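Local coordinates for protein Hcp1 family type VI secretion system effector (Salmonella typhimurium, PDB 5XHH) that probably forms ring-shaped hexamers that stack into the inner tube of the type VI secretion system, which is expelled to deliver effectors, at residues E26-R31 and D57-I62. Numbering follows the deposited sequence.
Sequences EVLSWR and DFDHYI
The Y61 ring takes L28 on one face: CD1 sits over its centre in a CH-pi contact, 4.0 Å from the centroid and 4° off the ring normal, while L28 CD2 reaches Y61 CE2. This pair lies beside an antiparallel beta ladder of the Hcp beta-barrel fold, past the D59 pairing. The other flat groups, the R31 guanidinium and the D57 carboxylate, belong to the ladder and form a salt bridge. NH2 of R31 lies 2.8 Å from D57 OD1, which sits near the guanidinium edge but is itself met from above the carboxylate plane. The planes stand 83° apart, so a single N-H, from NH2, makes the bond rather than a coplanar pair. Bends at chi2 (-80°) and chi3 turn the guanidinium toward D57, alongside its side chain, and NH1 also donates to S29 OG.

Reciprocal bonds join R31 and D57, with R31 N to D57 O at 2.8 Å; W30 and F58 form the non-hydrogen-bonded pair, their CB atoms 4.0 Å apart. W30 meets Y99 and I5, and F58 touches L7 of strand 3-9 and V125 of the adjoining strand 121-129. D59 N donates to S29 O, L28 N to D59 O, and a water bridges E26 O and Y61 N. D59 OD2, salt-bridged to R122, accepts from another water at 2.8 Å, which also bonds S29 OG at 2.9 Å.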
ATOM      1  N   GLU A  26      -6.942  -6.209   5.500  1.00 25.13           N
ATOM      2  CA  GLU A  26      -6.410  -5.864   6.807  1.00 25.56           C
ATOM      3  C   GLU A  26      -4.898  -6.072   6.784  1.00 27.31           C
ATOM      4  O   GLU A  26      -4.415  -7.171   6.494  1.00 26.20           O
ATOM      5  CB  GLU A  26      -7.082  -6.701   7.895  1.00 29.56           C
ATOM      6  CG  GLU A  26      -8.572  -6.365   8.060  1.00 28.62           C
ATOM      7  CD  GLU A  26      -9.233  -7.087   9.221  1.00 34.34           C
ATOM      8  OE1 GLU A  26      -8.563  -7.914   9.868  1.00 39.31           O
ATOM      9  OE2 GLU A  26     -10.421  -6.821   9.492  1.00 39.32           O
ATOM     10  N   VAL A  27      -4.156  -5.015   7.077  1.00 26.28           N
ATOM     11  CA  VAL A  27      -2.717  -4.989   6.875  1.00 24.86           C
ATOM     12  C   VAL A  27      -2.020  -5.174   8.209  1.00 21.89           C
ATOM     13  O   VAL A  27      -2.338  -4.487   9.182  1.00 25.96           O
ATOM     14  CB  VAL A  27      -2.283  -3.675   6.209  1.00 25.51           C
ATOM     15  CG1 VAL A  27      -0.764  -3.489   6.326  1.00 21.50           C
ATOM     16  CG2 VAL A  27      -2.750  -3.648   4.761  1.00 21.31           C
ATOM     17  N   LEU A  28      -1.047  -6.081   8.244  1.00 22.87           N
ATOM     18  CA  LEU A  28      -0.242  -6.285   9.442  1.00 24.58           C
ATOM     19  C   LEU A  28       0.846  -5.219   9.591  1.00 24.23           C
ATOM     20  O   LEU A  28       1.075  -4.729  10.696  1.00 26.52           O
ATOM     21  CB  LEU A  28       0.370  -7.687   9.423  1.00 24.31           C
ATOM     22  CG  LEU A  28      -0.679  -8.819   9.370  1.00 24.46           C
ATOM     23  CD1 LEU A  28      -0.061 -10.108   8.909  1.00 21.24           C
ATOM     24  CD2 LEU A  28      -1.374  -8.990  10.742  1.00 24.57           C
ATOM     25  N   SER A  29       1.499  -4.832   8.494  1.00 23.86           N
ATOM     26  CA  SER A  29       2.546  -3.817   8.516  1.00 22.76           C
ATOM     27  C   SER A  29       2.818  -3.372   7.084  1.00 22.75           C
ATOM     28  O   SER A  29       2.424  -4.038   6.127  1.00 22.78           O
ATOM     29  CB  SER A  29       3.827  -4.343   9.169  1.00 24.36           C
ATOM     30  OG  SER A  29       4.453  -5.309   8.359  1.00 21.75           O
ATOM     31  N   TRP A  30       3.533  -2.256   6.948  1.00 23.96           N
ATOM     32  CA  TRP A  30       3.730  -1.631   5.642  1.00 23.18           C
ATOM     33  C   TRP A  30       4.904  -0.675   5.740  1.00 21.59           C
ATOM     34  O   TRP A  30       5.221  -0.181   6.818  1.00 24.55           O
ATOM     35  CB  TRP A  30       2.471  -0.884   5.177  1.00 16.64           C
ATOM     36  CG  TRP A  30       2.092   0.216   6.116  1.00 20.16           C
ATOM     37  CD1 TRP A  30       1.204   0.147   7.148  1.00 19.01           C
ATOM     38  CD2 TRP A  30       2.613   1.553   6.120  1.00 20.65           C
ATOM     39  NE1 TRP A  30       1.139   1.349   7.797  1.00 20.53           N
ATOM     40  CE2 TRP A  30       2.004   2.231   7.193  1.00 22.17           C
ATOM     41  CE3 TRP A  30       3.545   2.236   5.326  1.00 21.37           C
ATOM     42  CZ2 TRP A  30       2.281   3.579   7.487  1.00 23.51           C
ATOM     43  CZ3 TRP A  30       3.832   3.583   5.628  1.00 21.91           C
ATOM     44  CH2 TRP A  30       3.195   4.232   6.692  1.00 22.12           C
ATOM     45  N   ARG A  31       5.531  -0.400   4.599  1.00 23.96           N
ATOM     46  CA  ARG A  31       6.590   0.599   4.540  1.00 25.09           C
ATOM     47  C   ARG A  31       6.826   1.012   3.091  1.00 24.06           C
ATOM     48  O   ARG A  31       6.545   0.263   2.152  1.00 24.64           O
ATOM     49  CB  ARG A  31       7.895   0.090   5.176  1.00 24.19           C
ATOM     50  CG  ARG A  31       8.668  -0.952   4.376  1.00 24.24           C
ATOM     51  CD  ARG A  31       8.060  -2.341   4.551  1.00 30.79           C
ATOM     52  NE  ARG A  31       7.870  -2.705   5.955  1.00 29.25           N
ATOM     53  CZ  ARG A  31       7.069  -3.682   6.370  1.00 27.10           C
ATOM     54  NH1 ARG A  31       6.947  -3.943   7.662  1.00 28.75           N
ATOM     55  NH2 ARG A  31       6.377  -4.393   5.491  1.00 29.07           N
ATOM     56  N   ASP A  57       5.636  -1.798   0.302  1.00 23.51           N
ATOM     57  CA  ASP A  57       5.765  -3.154   0.831  1.00 22.84           C
ATOM     58  C   ASP A  57       4.753  -3.314   1.962  1.00 24.64           C
ATOM     59  O   ASP A  57       4.740  -2.509   2.895  1.00 23.05           O
ATOM     60  CB  ASP A  57       7.202  -3.400   1.313  1.00 24.22           C
ATOM     61  CG  ASP A  57       7.418  -4.802   1.933  1.00 28.62           C
ATOM     62  OD1 ASP A  57       6.650  -5.226   2.819  1.00 32.87           O
ATOM     63  OD2 ASP A  57       8.390  -5.478   1.546  1.00 31.78           O
ATOM     64  N   PHE A  58       3.897  -4.333   1.888  1.00 23.52           N
ATOM     65  CA  PHE A  58       2.984  -4.581   2.998  1.00 23.01           C
ATOM     66  C   PHE A  58       2.867  -6.076   3.263  1.00 23.40           C
ATOM     67  O   PHE A  58       3.191  -6.905   2.414  1.00 23.38           O
ATOM     68  CB  PHE A  58       1.599  -3.938   2.775  1.00 21.09           C
ATOM     69  CG  PHE A  58       0.718  -4.640   1.773  1.00 21.29           C
ATOM     70  CD1 PHE A  58      -0.159  -5.634   2.180  1.00 23.97           C
ATOM     71  CD2 PHE A  58       0.714  -4.262   0.451  1.00 23.35           C
ATOM     72  CE1 PHE A  58      -0.984  -6.280   1.265  1.00 24.66           C
ATOM     73  CE2 PHE A  58      -0.122  -4.892  -0.472  1.00 24.05           C
ATOM     74  CZ  PHE A  58      -0.973  -5.896  -0.057  1.00 24.50           C
ATOM     75  N   ASP A  59       2.406  -6.400   4.468  1.00 21.01           N
ATOM     76  CA  ASP A  59       2.214  -7.776   4.927  1.00 25.98           C
ATOM     77  C   ASP A  59       0.741  -7.969   5.272  1.00 26.81           C
ATOM     78  O   ASP A  59       0.107  -7.072   5.848  1.00 22.51           O
ATOM     79  CB  ASP A  59       3.096  -8.060   6.169  1.00 26.15           C
ATOM     80  CG  ASP A  59       3.192  -9.551   6.526  1.00 30.95           C
ATOM     81  OD1 ASP A  59       2.832 -10.443   5.713  1.00 31.19           O
ATOM     82  OD2 ASP A  59       3.644  -9.833   7.654  1.00 34.29           O
ATOM     83  N   HIS A  60       0.181  -9.119   4.906  1.00 23.42           N
ATOM     84  CA  HIS A  60      -1.149  -9.435   5.406  1.00 21.73           C
ATOM     85  C   HIS A  60      -1.243 -10.941   5.601  1.00 25.41           C
ATOM     86  O   HIS A  60      -0.412 -11.701   5.098  1.00 25.39           O
ATOM     87  CB  HIS A  60      -2.250  -8.922   4.460  1.00 22.16           C
ATOM     88  CG  HIS A  60      -2.324  -9.663   3.157  1.00 22.32           C
ATOM     89  ND1 HIS A  60      -3.510 -10.133   2.630  1.00 22.60           N
ATOM     90  CD2 HIS A  60      -1.355 -10.035   2.288  1.00 22.12           C
ATOM     91  CE1 HIS A  60      -3.265 -10.761   1.494  1.00 22.09           C
ATOM     92  NE2 HIS A  60      -1.966 -10.716   1.265  1.00 22.07           N
ATOM     93  N   TYR A  61      -2.246 -11.371   6.363  1.00 25.03           N
ATOM     94  CA  TYR A  61      -2.561 -12.793   6.393  1.00 26.64           C
ATOM     95  C   TYR A  61      -3.039 -13.216   5.015  1.00 25.49           C
ATOM     96  O   TYR A  61      -3.667 -12.435   4.299  1.00 25.59           O
ATOM     97  CB  TYR A  61      -3.627 -13.103   7.449  1.00 27.80           C
ATOM     98  CG  TYR A  61      -3.122 -12.955   8.859  1.00 27.76           C
ATOM     99  CD1 TYR A  61      -2.026 -13.678   9.290  1.00 29.39           C
ATOM    100  CD2 TYR A  61      -3.737 -12.098   9.756  1.00 29.43           C
ATOM    101  CE1 TYR A  61      -1.543 -13.544  10.565  1.00 33.31           C
ATOM    102  CE2 TYR A  61      -3.260 -11.955  11.058  1.00 29.89           C
ATOM    103  CZ  TYR A  61      -2.158 -12.684  11.446  1.00 34.87           C
ATOM    104  OH  TYR A  61      -1.653 -12.577  12.716  1.00 34.89           O
ATOM    105  N   ILE A  62      -2.703 -14.440   4.612  1.00 23.74           N
ATOM    106  CA  ILE A  62      -3.213 -14.916   3.331  1.00 25.83           C
ATOM    107  C   ILE A  62      -4.727 -14.911   3.401  1.00 25.73           C
ATOM    108  O   ILE A  62      -5.319 -15.406   4.366  1.00 30.00           O
ATOM    109  CB  ILE A  62      -2.647 -16.301   2.992  1.00 26.98           C
ATOM    110  CG1 ILE A  62      -1.131 -16.204   2.792  1.00 22.93           C
ATOM    111  CG2 ILE A  62      -3.354 -16.856   1.736  1.00 24.26           C
ATOM    112  CD1 ILE A  62      -0.429 -17.531   2.566  1.00 23.74           C
TER
HETATM  113  O   HOH W   1      -4.134  -9.585   7.534  1.00 27.61           O
HETATM  114  O   HOH W   2       4.562  -7.998   9.497  1.00 35.82           O